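Local coordinates for protein fanconi-associated nuclease 1 homolog (Pseudomonas aeruginosa, PDB 5Y7Q) that belongs to the Fanconi-associated nuclease 1 family, combining helix-turn-helix, SAP and VRR-NUC domains in one chain, and is held here in complex with DNA, at residues F41-N46 with A103-T108; Q81-R86 with Q113-L118; V88-T93 with G98-A103. All coordinates share one frame; numbering follows the deposited sequence.

Interaction 1 of 3, residues F41-N46 with A103-T108; sequences FYYLHN and AEIGDT. With nucleotides of chain B.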
loop_
_atom_site.group_PDB
_atom_site.type_symbol
_atom_site.label_atom_id
_atom_site.label_comp_id
_atom_site.label_asym_id
_atom_site.label_seq_id
_atom_site.Cartn_x
_atom_site.Cartn_y
_atom_site.Cartn_z
ATOM N N PHE A 41 -10.866 29.544 4.014
ATOM C CA PHE A 41 -9.526 29.212 4.487
ATOM C C PHE A 41 -9.395 27.790 5.052
ATOM O O PHE A 41 -8.433 27.523 5.776
ATOM C CB PHE A 41 -9.046 30.257 5.488
ATOM C CG PHE A 41 -8.578 31.527 4.829
ATOM C CD1 PHE A 41 -7.441 31.524 4.020
ATOM C CD2 PHE A 41 -9.284 32.721 4.995
ATOM C CE1 PHE A 41 -7.015 32.693 3.387
ATOM C CE2 PHE A 41 -8.859 33.894 4.373
ATOM C CZ PHE A 41 -7.724 33.886 3.570
ATOM N N TYR A 42 -10.362 26.898 4.790
ATOM C CA TYR A 42 -10.408 25.564 5.397
ATOM C C TYR A 42 -9.037 24.885 5.432
ATOM O O TYR A 42 -8.645 24.308 6.457
ATOM C CB TYR A 42 -11.412 24.669 4.637
ATOM C CG TYR A 42 -10.978 24.295 3.234
ATOM C CD1 TYR A 42 -11.237 25.131 2.153
ATOM C CD2 TYR A 42 -10.262 23.131 2.997
ATOM C CE1 TYR A 42 -10.803 24.803 0.874
ATOM C CE2 TYR A 42 -9.830 22.792 1.733
ATOM C CZ TYR A 42 -10.102 23.625 0.677
ATOM O OH TYR A 42 -9.662 23.277 -0.583
ATOM N N TYR A 43 -8.284 24.992 4.331
ATOM C CA TYR A 43 -6.990 24.322 4.224
ATOM C C TYR A 43 -5.969 24.922 5.190
ATOM O O TYR A 43 -5.239 24.184 5.866
ATOM C CB TYR A 43 -6.489 24.408 2.779
ATOM C CG TYR A 43 -6.326 25.839 2.250
ATOM C CD1 TYR A 43 -7.426 26.561 1.785
ATOM C CD2 TYR A 43 -5.074 26.464 2.222
ATOM C CE1 TYR A 43 -7.297 27.862 1.313
ATOM C CE2 TYR A 43 -4.932 27.753 1.729
ATOM C CZ TYR A 43 -6.046 28.457 1.281
ATOM O OH TYR A 43 -5.922 29.754 0.803
ATOM N N LEU A 44 -5.904 26.258 5.272
ATOM C CA LEU A 44 -5.003 26.900 6.226
ATOM C C LEU A 44 -5.338 26.499 7.662
ATOM O O LEU A 44 -4.442 26.135 8.433
ATOM C CB LEU A 44 -5.060 28.413 6.057
ATOM C CG LEU A 44 -4.315 29.258 7.076
ATOM C CD1 LEU A 44 -2.848 28.963 6.991
ATOM C CD2 LEU A 44 -4.582 30.699 6.761
ATOM N N HIS A 45 -6.631 26.550 8.028
ATOM C CA HIS A 45 -7.099 26.042 9.323
ATOM C C HIS A 45 -6.567 24.637 9.610
ATOM O O HIS A 45 -6.067 24.356 10.712
ATOM C CB HIS A 45 -8.626 26.022 9.364
ATOM C CG HIS A 45 -9.263 27.369 9.285
ATOM N ND1 HIS A 45 -8.576 28.537 9.537
ATOM C CD2 HIS A 45 -10.536 27.735 9.000
ATOM C CE1 HIS A 45 -9.395 29.565 9.402
ATOM N NE2 HIS A 45 -10.590 29.106 9.076
ATOM N N ASN A 46 -6.674 23.731 8.630
ATOM C CA ASN A 46 -6.162 22.384 8.856
ATOM C C ASN A 46 -4.655 22.409 9.114
ATOM O O ASN A 46 -4.150 21.719 10.014
ATOM C CB ASN A 46 -6.507 21.467 7.668
ATOM C CG ASN A 46 -8.020 21.366 7.399
ATOM O OD1 ASN A 46 -8.845 21.644 8.280
ATOM N ND2 ASN A 46 -8.380 20.964 6.170
ATOM N N ALA A 103 -8.770 33.746 -4.656
ATOM C CA ALA A 103 -9.580 34.906 -4.289
ATOM C C ALA A 103 -9.507 35.240 -2.797
ATOM O O ALA A 103 -9.562 36.416 -2.427
ATOM C CB ALA A 103 -11.023 34.691 -4.721
ATOM N N GLU A 104 -9.412 34.236 -1.921
ATOM C CA GLU A 104 -9.233 34.520 -0.498
ATOM C C GLU A 104 -7.946 35.280 -0.243
ATOM O O GLU A 104 -7.857 36.049 0.721
ATOM C CB GLU A 104 -9.193 33.228 0.328
ATOM C CG GLU A 104 -9.842 31.995 -0.293
ATOM C CD GLU A 104 -8.949 31.254 -1.272
ATOM O OE1 GLU A 104 -9.247 31.338 -2.479
ATOM O OE2 GLU A 104 -7.983 30.583 -0.839
ATOM N N ILE A 105 -6.918 35.013 -1.047
ATOM C CA ILE A 105 -5.616 35.627 -0.838
ATOM C C ILE A 105 -5.548 37.018 -1.479
ATOM O O ILE A 105 -4.933 37.943 -0.929
ATOM C CB ILE A 105 -4.536 34.667 -1.367
ATOM C CG1 ILE A 105 -4.883 33.241 -0.910
ATOM C CG2 ILE A 105 -3.193 35.043 -0.842
ATOM C CD1 ILE A 105 -3.721 32.249 -0.883
ATOM N N GLY A 106 -6.200 37.203 -2.629
ATOM C CA GLY A 106 -6.058 38.425 -3.391
ATOM C C GLY A 106 -4.755 38.483 -4.162
ATOM O O GLY A 106 -4.307 37.470 -4.717
ATOM N N ASP A 107 -4.143 39.667 -4.191
ATOM C CA ASP A 107 -2.887 39.898 -4.893
ATOM C C ASP A 107 -1.827 38.897 -4.453
ATOM O O ASP A 107 -1.493 38.807 -3.268
ATOM C CB ASP A 107 -2.429 41.334 -4.607
ATOM C CG ASP A 107 -1.135 41.713 -5.316
ATOM O OD1 ASP A 107 -0.434 40.834 -5.863
ATOM O OD2 ASP A 107 -0.814 42.925 -5.309
ATOM N N THR A 108 -1.267 38.169 -5.421
ATOM C CA THR A 108 -0.294 37.136 -5.081
ATOM C C THR A 108 1.045 37.736 -4.703
ATOM O O THR A 108 1.652 37.316 -3.719
ATOM C CB THR A 108 -0.112 36.164 -6.246
ATOM O OG1 THR A 108 -1.379 35.591 -6.584
ATOM C CG2 THR A 108 0.862 35.038 -5.873
ATOM P P DG B 10 -10.968 25.349 -3.078
ATOM O OP1 DG B 10 -11.587 26.670 -3.318
ATOM O OP2 DG B 10 -9.686 25.185 -2.374
ATOM O "O5'" DG B 10 -12.107 24.504 -2.364
ATOM C "C5'" DG B 10 -13.388 24.437 -2.970
ATOM C "C4'" DG B 10 -14.128 23.233 -2.478
ATOM O "O4'" DG B 10 -13.493 22.054 -3.009
ATOM C "C3'" DG B 10 -14.123 23.090 -0.960
ATOM O "O3'" DG B 10 -15.440 23.100 -0.466
ATOM C "C2'" DG B 10 -13.441 21.749 -0.690
ATOM C "C1'" DG B 10 -13.487 21.049 -2.035
ATOM N N9 DG B 10 -12.324 20.216 -2.241
ATOM C C8 DG B 10 -11.017 20.533 -1.953
ATOM N N7 DG B 10 -10.177 19.581 -2.235
ATOM C C5 DG B 10 -10.982 18.561 -2.732
ATOM C C6 DG B 10 -10.639 17.268 -3.202
ATOM O O6 DG B 10 -9.508 16.747 -3.270
ATOM N N1 DG B 10 -11.775 16.554 -3.609
ATOM C C2 DG B 10 -13.075 17.035 -3.561
ATOM N N2 DG B 10 -14.040 16.217 -3.997
ATOM N N3 DG B 10 -13.402 18.238 -3.131
ATOM C C4 DG B 10 -12.311 18.943 -2.730
#

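Interaction 2 of 3, residues Q81-R86 with Q113-L118; sequences QALLVR and QPLLAL. With nucleotides of chain B.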
loop_
_atom_site.group_PDB
_atom_site.type_symbol
_atom_site.label_atom_id
_atom_site.label_comp_id
_atom_site.label_asym_id
_atom_site.label_seq_id
_atom_site.Cartn_x
_atom_site.Cartn_y
_atom_site.Cartn_z
ATOM N N GLN A 81 0.395 33.078 5.066
ATOM C CA GLN A 81 0.151 31.704 5.507
ATOM C C GLN A 81 -0.603 30.908 4.437
ATOM O O GLN A 81 -0.166 29.826 4.020
ATOM C CB GLN A 81 -0.633 31.706 6.823
ATOM C CG GLN A 81 0.153 32.119 8.047
ATOM C CD GLN A 81 -0.680 32.045 9.315
ATOM O OE1 GLN A 81 -1.856 32.374 9.302
ATOM N NE2 GLN A 81 -0.071 31.620 10.417
ATOM N N ALA A 82 -1.721 31.469 3.951
ATOM C CA ALA A 82 -2.578 30.777 2.989
ATOM C C ALA A 82 -1.824 30.462 1.713
ATOM O O ALA A 82 -1.904 29.345 1.188
ATOM C CB ALA A 82 -3.805 31.623 2.667
ATOM N N LEU A 83 -1.079 31.444 1.200
ATOM C CA LEU A 83 -0.306 31.219 -0.011
ATOM C C LEU A 83 0.673 30.087 0.189
ATOM O O LEU A 83 0.798 29.201 -0.672
ATOM C CB LEU A 83 0.430 32.482 -0.416
ATOM C CG LEU A 83 1.200 32.228 -1.701
ATOM C CD1 LEU A 83 0.201 31.821 -2.785
ATOM C CD2 LEU A 83 2.004 33.479 -2.097
ATOM N N LEU A 84 1.347 30.075 1.340
ATOM C CA LEU A 84 2.283 28.998 1.617
ATOM C C LEU A 84 1.597 27.652 1.499
ATOM O O LEU A 84 2.038 26.766 0.748
ATOM C CB LEU A 84 2.878 29.143 3.008
ATOM C CG LEU A 84 4.089 28.229 3.145
ATOM C CD1 LEU A 84 5.004 28.480 1.954
ATOM C CD2 LEU A 84 4.821 28.515 4.438
ATOM N N VAL A 85 0.497 27.488 2.228
ATOM C CA VAL A 85 -0.120 26.173 2.273
ATOM C C VAL A 85 -0.552 25.754 0.877
ATOM O O VAL A 85 -0.367 24.588 0.471
ATOM C CB VAL A 85 -1.273 26.188 3.282
ATOM C CG1 VAL A 85 -2.023 24.914 3.226
ATOM C CG2 VAL A 85 -0.693 26.387 4.676
ATOM N N ARG A 86 -1.050 26.714 0.086
ATOM C CA ARG A 86 -1.367 26.408 -1.304
ATOM C C ARG A 86 -0.154 25.854 -2.050
ATOM O O ARG A 86 -0.267 24.847 -2.749
ATOM C CB ARG A 86 -1.909 27.637 -2.008
ATOM C CG ARG A 86 -3.229 28.065 -1.497
ATOM C CD ARG A 86 -4.258 26.999 -1.632
ATOM N NE ARG A 86 -5.564 27.632 -1.601
ATOM C CZ ARG A 86 -6.718 27.037 -1.901
ATOM N NH1 ARG A 86 -6.729 25.767 -2.261
ATOM N NH2 ARG A 86 -7.855 27.738 -1.859
ATOM N N GLN A 113 5.454 38.406 -0.582
ATOM C CA GLN A 113 6.627 39.147 -0.088
ATOM C C GLN A 113 7.143 38.694 1.286
ATOM O O GLN A 113 8.363 38.470 1.415
ATOM C CB GLN A 113 6.340 40.655 -0.072
ATOM C CG GLN A 113 6.010 41.248 -1.439
ATOM C CD GLN A 113 7.141 41.126 -2.468
ATOM O OE1 GLN A 113 8.291 41.541 -2.228
ATOM N NE2 GLN A 113 6.804 40.599 -3.641
ATOM N N PRO A 114 6.307 38.516 2.330
ATOM C CA PRO A 114 6.866 38.082 3.625
ATOM C C PRO A 114 7.526 36.713 3.567
ATOM O O PRO A 114 8.490 36.478 4.311
ATOM C CB PRO A 114 5.650 38.088 4.565
ATOM C CG PRO A 114 4.607 38.851 3.871
ATOM C CD PRO A 114 4.839 38.631 2.413
ATOM N N LEU A 115 7.043 35.813 2.689
ATOM C CA LEU A 115 7.691 34.516 2.466
ATOM C C LEU A 115 9.057 34.677 1.813
ATOM O O LEU A 115 10.001 33.954 2.150
ATOM C CB LEU A 115 6.798 33.606 1.607
ATOM C CG LEU A 115 5.385 33.436 2.167
ATOM C CD1 LEU A 115 4.479 32.666 1.241
ATOM C CD2 LEU A 115 5.449 32.776 3.532
ATOM N N LEU A 116 9.183 35.605 0.864
ATOM C CA LEU A 116 10.502 35.904 0.316
ATOM C C LEU A 116 11.465 36.374 1.403
ATOM O O LEU A 116 12.648 36.016 1.384
ATOM C CB LEU A 116 10.394 36.946 -0.796
ATOM C CG LEU A 116 9.508 36.545 -1.977
ATOM C CD1 LEU A 116 9.512 37.629 -3.023
ATOM C CD2 LEU A 116 9.953 35.230 -2.583
ATOM N N ALA A 117 10.980 37.161 2.375
ATOM C CA ALA A 117 11.901 37.702 3.388
ATOM C C ALA A 117 12.496 36.610 4.285
ATOM O O ALA A 117 13.632 36.751 4.761
ATOM C CB ALA A 117 11.203 38.765 4.249
ATOM N N LEU A 118 11.743 35.538 4.538
ATOM C CA LEU A 118 12.198 34.408 5.338
ATOM C C LEU A 118 13.029 33.403 4.550
ATOM O O LEU A 118 13.602 32.485 5.151
ATOM C CB LEU A 118 10.996 33.670 5.923
ATOM C CG LEU A 118 10.188 34.320 7.034
ATOM C CD1 LEU A 118 8.739 33.808 6.992
ATOM C CD2 LEU A 118 10.844 34.026 8.369
ATOM P P DG B 10 -10.968 25.349 -3.078
ATOM O OP1 DG B 10 -11.587 26.670 -3.318
ATOM O OP2 DG B 10 -9.686 25.185 -2.374
ATOM O "O5'" DG B 10 -12.107 24.504 -2.364
ATOM C "C5'" DG B 10 -13.388 24.437 -2.970
ATOM C "C4'" DG B 10 -14.128 23.233 -2.478
ATOM O "O4'" DG B 10 -13.493 22.054 -3.009
ATOM C "C3'" DG B 10 -14.123 23.090 -0.960
ATOM O "O3'" DG B 10 -15.440 23.100 -0.466
ATOM C "C2'" DG B 10 -13.441 21.749 -0.690
ATOM C "C1'" DG B 10 -13.487 21.049 -2.035
ATOM N N9 DG B 10 -12.324 20.216 -2.241
ATOM C C8 DG B 10 -11.017 20.533 -1.953
ATOM N N7 DG B 10 -10.177 19.581 -2.235
ATOM C C5 DG B 10 -10.982 18.561 -2.732
ATOM C C6 DG B 10 -10.639 17.268 -3.202
ATOM O O6 DG B 10 -9.508 16.747 -3.270
ATOM N N1 DG B 10 -11.775 16.554 -3.609
ATOM C C2 DG B 10 -13.075 17.035 -3.561
ATOM N N2 DG B 10 -14.040 16.217 -3.997
ATOM N N3 DG B 10 -13.402 18.238 -3.131
ATOM C C4 DG B 10 -12.311 18.943 -2.730
#

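Interaction 3 of 3, residues V88-T93 with G98-A103; sequences VMRKGT and GKLAYA. With nucleotides of chain B; nucleotides of chain D.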
loop_
_atom_site.group_PDB
_atom_site.type_symbol
_atom_site.label_atom_id
_atom_site.label_comp_id
_atom_site.label_asym_id
_atom_site.label_seq_id
_atom_site.Cartn_x
_atom_site.Cartn_y
_atom_site.Cartn_z
ATOM N N VAL A 88 2.471 24.336 -0.841
ATOM C CA VAL A 88 2.881 23.067 -0.254
ATOM C C VAL A 88 1.993 21.937 -0.740
ATOM O O VAL A 88 2.466 20.832 -1.007
ATOM C CB VAL A 88 2.862 23.175 1.279
ATOM C CG1 VAL A 88 3.163 21.833 1.920
ATOM C CG2 VAL A 88 3.843 24.267 1.763
ATOM N N MET A 89 0.697 22.188 -0.877
ATOM C CA MET A 89 -0.212 21.111 -1.255
ATOM C C MET A 89 -0.258 20.849 -2.748
ATOM O O MET A 89 -0.920 19.889 -3.167
ATOM C CB MET A 89 -1.623 21.414 -0.765
ATOM C CG MET A 89 -1.713 21.420 0.728
ATOM S SD MET A 89 -3.346 21.833 1.319
ATOM C CE MET A 89 -3.887 23.000 0.026
ATOM N N ARG A 90 0.386 21.670 -3.570
ATOM C CA ARG A 90 0.389 21.380 -4.991
ATOM C C ARG A 90 1.652 20.607 -5.334
ATOM O O ARG A 90 2.563 20.463 -4.518
ATOM C CB ARG A 90 0.267 22.672 -5.811
ATOM C CG ARG A 90 -1.132 23.266 -5.841
ATOM C CD ARG A 90 -1.181 24.736 -6.276
ATOM N NE ARG A 90 -0.804 24.906 -7.684
ATOM C CZ ARG A 90 -1.306 25.842 -8.489
ATOM N NH1 ARG A 90 -2.222 26.694 -8.030
ATOM N NH2 ARG A 90 -0.902 25.918 -9.759
ATOM N N LYS A 91 1.714 20.147 -6.577
ATOM C CA LYS A 91 2.795 19.280 -7.024
ATOM C C LYS A 91 4.023 20.100 -7.393
ATOM O O LYS A 91 3.919 21.200 -7.954
ATOM C CB LYS A 91 2.331 18.445 -8.227
ATOM C CG LYS A 91 3.415 17.678 -8.979
ATOM C CD LYS A 91 4.031 16.571 -8.133
ATOM C CE LYS A 91 3.454 15.206 -8.501
ATOM N NZ LYS A 91 3.834 14.771 -9.886
ATOM N N GLY A 92 5.192 19.559 -7.072
ATOM C CA GLY A 92 6.422 20.206 -7.461
ATOM C C GLY A 92 6.710 21.434 -6.632
ATOM O O GLY A 92 5.902 21.846 -5.792
ATOM N N THR A 93 7.902 21.984 -6.807
ATOM C CA THR A 93 8.319 23.131 -6.026
ATOM C C THR A 93 8.274 24.469 -6.784
ATOM O O THR A 93 8.447 25.515 -6.161
ATOM C CB THR A 93 9.714 22.836 -5.466
ATOM O OG1 THR A 93 9.895 23.532 -4.232
ATOM C CG2 THR A 93 10.797 23.212 -6.449
ATOM N N GLY A 98 0.883 33.503 -12.160
ATOM C CA GLY A 98 -0.468 33.478 -12.685
ATOM C C GLY A 98 -1.221 32.215 -12.331
ATOM O O GLY A 98 -2.450 32.234 -12.204
ATOM N N LYS A 99 -0.508 31.106 -12.167
ATOM C CA LYS A 99 -1.143 29.886 -11.713
ATOM C C LYS A 99 -1.393 29.887 -10.204
ATOM O O LYS A 99 -2.079 28.987 -9.702
ATOM C CB LYS A 99 -0.296 28.693 -12.162
ATOM C CG LYS A 99 -0.414 28.434 -13.671
ATOM C CD LYS A 99 0.011 27.017 -14.051
ATOM C CE LYS A 99 -0.591 26.585 -15.393
ATOM N NZ LYS A 99 -0.350 25.132 -15.703
ATOM N N LEU A 100 -0.886 30.893 -9.491
ATOM C CA LEU A 100 -1.071 31.079 -8.058
ATOM C C LEU A 100 -2.194 32.059 -7.696
ATOM O O LEU A 100 -2.214 32.565 -6.572
ATOM C CB LEU A 100 0.236 31.504 -7.418
ATOM C CG LEU A 100 1.122 30.310 -7.129
ATOM C CD1 LEU A 100 2.406 30.761 -6.499
ATOM C CD2 LEU A 100 0.403 29.362 -6.209
ATOM N N ALA A 101 -3.053 32.430 -8.641
ATOM C CA ALA A 101 -4.236 33.229 -8.317
ATOM C C ALA A 101 -5.235 32.484 -7.412
ATOM O O ALA A 101 -5.609 31.340 -7.685
ATOM C CB ALA A 101 -4.924 33.650 -9.614
ATOM N N TYR A 102 -5.669 33.149 -6.335
ATOM C CA TYR A 102 -6.716 32.688 -5.423
ATOM C C TYR A 102 -7.464 33.898 -4.872
ATOM O O TYR A 102 -6.864 34.942 -4.617
ATOM C CB TYR A 102 -6.180 31.895 -4.220
ATOM C CG TYR A 102 -5.454 30.633 -4.541
ATOM C CD1 TYR A 102 -4.077 30.637 -4.705
ATOM C CD2 TYR A 102 -6.136 29.425 -4.665
ATOM C CE1 TYR A 102 -3.389 29.490 -5.002
ATOM C CE2 TYR A 102 -5.456 28.252 -4.958
ATOM C CZ TYR A 102 -4.076 28.294 -5.126
ATOM O OH TYR A 102 -3.367 27.151 -5.429
ATOM N N ALA A 103 -8.770 33.746 -4.656
ATOM C CA ALA A 103 -9.580 34.906 -4.289
ATOM C C ALA A 103 -9.507 35.240 -2.797
ATOM O O ALA A 103 -9.562 36.416 -2.427
ATOM C CB ALA A 103 -11.023 34.691 -4.721
ATOM P P DT B 8 -0.899 21.158 -9.132
ATOM O OP1 DT B 8 -0.203 22.479 -9.222
ATOM O OP2 DT B 8 -0.384 20.103 -8.232
ATOM O "O5'" DT B 8 -2.422 21.493 -8.878
ATOM C "C5'" DT B 8 -3.098 22.180 -9.894
ATOM C "C4'" DT B 8 -4.510 22.480 -9.503
ATOM O "O4'" DT B 8 -5.353 21.375 -9.890
ATOM C "C3'" DT B 8 -4.724 22.690 -8.018
ATOM O "O3'" DT B 8 -5.541 23.797 -7.854
ATOM C "C2'" DT B 8 -5.421 21.393 -7.569
ATOM C "C1'" DT B 8 -6.199 21.038 -8.817
ATOM N N1 DT B 8 -6.602 19.580 -8.970
ATOM C C2 DT B 8 -7.889 19.297 -9.377
ATOM O O2 DT B 8 -8.728 20.157 -9.589
ATOM N N3 DT B 8 -8.174 17.966 -9.519
ATOM C C4 DT B 8 -7.317 16.900 -9.312
ATOM O O4 DT B 8 -7.668 15.729 -9.477
ATOM C C5 DT B 8 -5.988 17.253 -8.892
ATOM C C7 DT B 8 -4.986 16.170 -8.645
ATOM C C6 DT B 8 -5.687 18.567 -8.749
ATOM P P DT B 9 -5.668 24.524 -6.439
ATOM O OP1 DT B 9 -5.596 25.946 -6.836
ATOM O OP2 DT B 9 -4.819 23.907 -5.390
ATOM O "O5'" DT B 9 -7.159 24.213 -6.021
ATOM C "C5'" DT B 9 -8.192 24.440 -6.960
ATOM C "C4'" DT B 9 -9.525 23.996 -6.408
ATOM O "O4'" DT B 9 -9.775 22.626 -6.803
ATOM C "C3'" DT B 9 -9.625 24.039 -4.878
ATOM O "O3'" DT B 9 -10.826 24.647 -4.505
ATOM C "C2'" DT B 9 -9.601 22.569 -4.471
ATOM C "C1'" DT B 9 -10.211 21.883 -5.687
ATOM N N1 DT B 9 -9.748 20.465 -5.864
ATOM C C2 DT B 9 -10.639 19.497 -6.296
ATOM O O2 DT B 9 -11.815 19.724 -6.556
ATOM N N3 DT B 9 -10.098 18.242 -6.413
ATOM C C4 DT B 9 -8.790 17.862 -6.140
ATOM O O4 DT B 9 -8.396 16.703 -6.269
ATOM C C5 DT B 9 -7.925 18.917 -5.681
ATOM C C7 DT B 9 -6.500 18.624 -5.357
ATOM C C6 DT B 9 -8.434 20.150 -5.575
ATOM P P DC D 19 -2.482 26.574 -19.374
ATOM O OP1 DC D 19 -1.236 27.213 -18.890
ATOM O OP2 DC D 19 -3.425 27.288 -20.270
ATOM O "O5'" DC D 19 -2.035 25.237 -20.109
ATOM C "C5'" DC D 19 -1.370 24.246 -19.363
ATOM C "C4'" DC D 19 -0.901 23.128 -20.260
ATOM O "O4'" DC D 19 -1.994 22.219 -20.550
ATOM C "C3'" DC D 19 -0.351 23.565 -21.605
ATOM O "O3'" DC D 19 0.724 22.718 -21.931
ATOM C "C2'" DC D 19 -1.540 23.354 -22.540
ATOM C "C1'" DC D 19 -2.172 22.109 -21.945
ATOM N N1 DC D 19 -3.615 22.004 -22.185
ATOM C C2 DC D 19 -4.199 20.744 -22.237
ATOM O O2 DC D 19 -3.474 19.757 -22.112
ATOM N N3 DC D 19 -5.532 20.644 -22.426
ATOM C C4 DC D 19 -6.267 21.753 -22.555
ATOM N N4 DC D 19 -7.583 21.615 -22.750
ATOM C C5 DC D 19 -5.684 23.053 -22.493
ATOM C C6 DC D 19 -4.368 23.130 -22.302
#

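Interaction 1 of 3, residues F41-N46 with A103-T108
The phenol of Y43 is swung between its own backbone N and carbonyl carbon (chi1 59°), which sends its OH out from helix 42-57 to E104, while the glutamate bends at chi2 (83°) so that its carboxylate turns back to meet it. Y43 OH donates to E104 OE2 at 2.8 Å, reaching that oxygen nearly along its C-O axis. OE2 lies at the edge of the Y43 ring, near its plane, and the carboxylate plane is turned 83° from the ring. Independently of that bend, the backbone sets CB of E104 over one face of the F41 ring, 4.0 Å from its centroid, in a CH-pi contact. I105 adds its CD1, 3.7 Å from Y43 OH. Both segments belong to the FAN1 helix-turn-helix domain, and the contact joins the start of its first modelled helix, with F41 as N-cap, to the loop that leads into helix 108-118. A82 of helix 78-89 packs against both F41 and Y43, and R86 of that helix forms a salt bridge with E104 OE2, giving this oxygen two partners. Next to Y43, Y42 donates from its OH to OP2 of DG10 of chain B at 2.6 Å.

Interaction 2 of 3, residues Q81-R86 with Q113-L118
L115 delivers the contact through one methyl group, CD1, which rests against two successive residues of helix 78-89. It lies 4.2 Å from CD2 of L83. The same CD1 lies 4.3 Å from CB of L84 and also near the L84 backbone N. L115 has its CG anti to the carbonyl carbon (chi1 -54°) and an extended chi2, so the branch projects straight across from helix 108-118. That helix is kinked here: P114 has no N-H to give to the turn before, and the N of L115 makes no such bond either. V121 of strand 121-123 touches L115 and F73 of helix 64-75 touches L84; all three leucines are buried in the helix-turn-helix domain. Helix 78-89 also carries R86, which faces the DNA. Its guanidinium presents an edge to DG10 of chain B, NH1 lying 3.0 Å and NH2 3.2 Å from OP2, both as hydrogen bonds in its plane. Y43 makes a cation-pi contact with the group. Between the helices the chemistry is purely apolar, with no hydrogen bond, which suggests that packing and burial hold them together, whereas hydrogen bonds, probably strengthened by charge, tie the helix to the phosphate.

Interaction 3 of 3, residues V88-T93 with G98-A103
R90, in the loop that follows helix 78-89, reaches K99, L100 and Y102, and a bend at chi3 (67°) lets its NE face the DT8 phosphate of chain B while NH1 faces the loop 98-103. NH1 donates to Y102 OH at 2.9 Å, with the oxygen almost in the guanidinium plane, and to the carbonyl of K99 at 2.8 Å from NH1 to O, that oxygen being tilted from the plane. NH2 adds a weak bond to the same carbonyl. NE donates a hydrogen bond to OP1 of DT8 of chain B (2.9 Å). CD2 of L100 lies over one guanidinium face and C5' of DT8 over the opposite one, so bonds at the edge and atoms on both faces fix the rotation of the group. Within the FAN1 helix-turn-helix domain, this is the connection from helix 78-89 to strand 94-96, facing the loop that runs on to helix 108-118. The backbone N of K91 donates to OP2 of DT8 (2.7 Å), and K91 NZ is salt-bridged to a further phosphate. T93 pairs by backbone hydrogen bonds with L187 of strand 184-187. From the facing loop, Y102 OH donates to OP1 of DT9 of chain B at 2.9 Å, and K99 stretches away until its CE is 3.6 Å from OP1 of DC19 of chain D.

How the interactions relate
Interaction 2 is a buried, apolar helix-to-helix contact, while interactions 1 and 3 are partly buried, polar and close to DNA. Helix 78-89 serves both interaction 2 and interaction 3, and the loop between strand 94-96 and helix 108-118 serves interactions 1 and 3, which share A103. R86 of interaction 2 reaches both others, touching Y43 and Y102. Across the set, DT8, DT9 and DG10 of chain B are met in turn, by R90 and K91, by Y102, and by R86 and Y42, so successive phosphates of one DNA strand are met by all three contact regions.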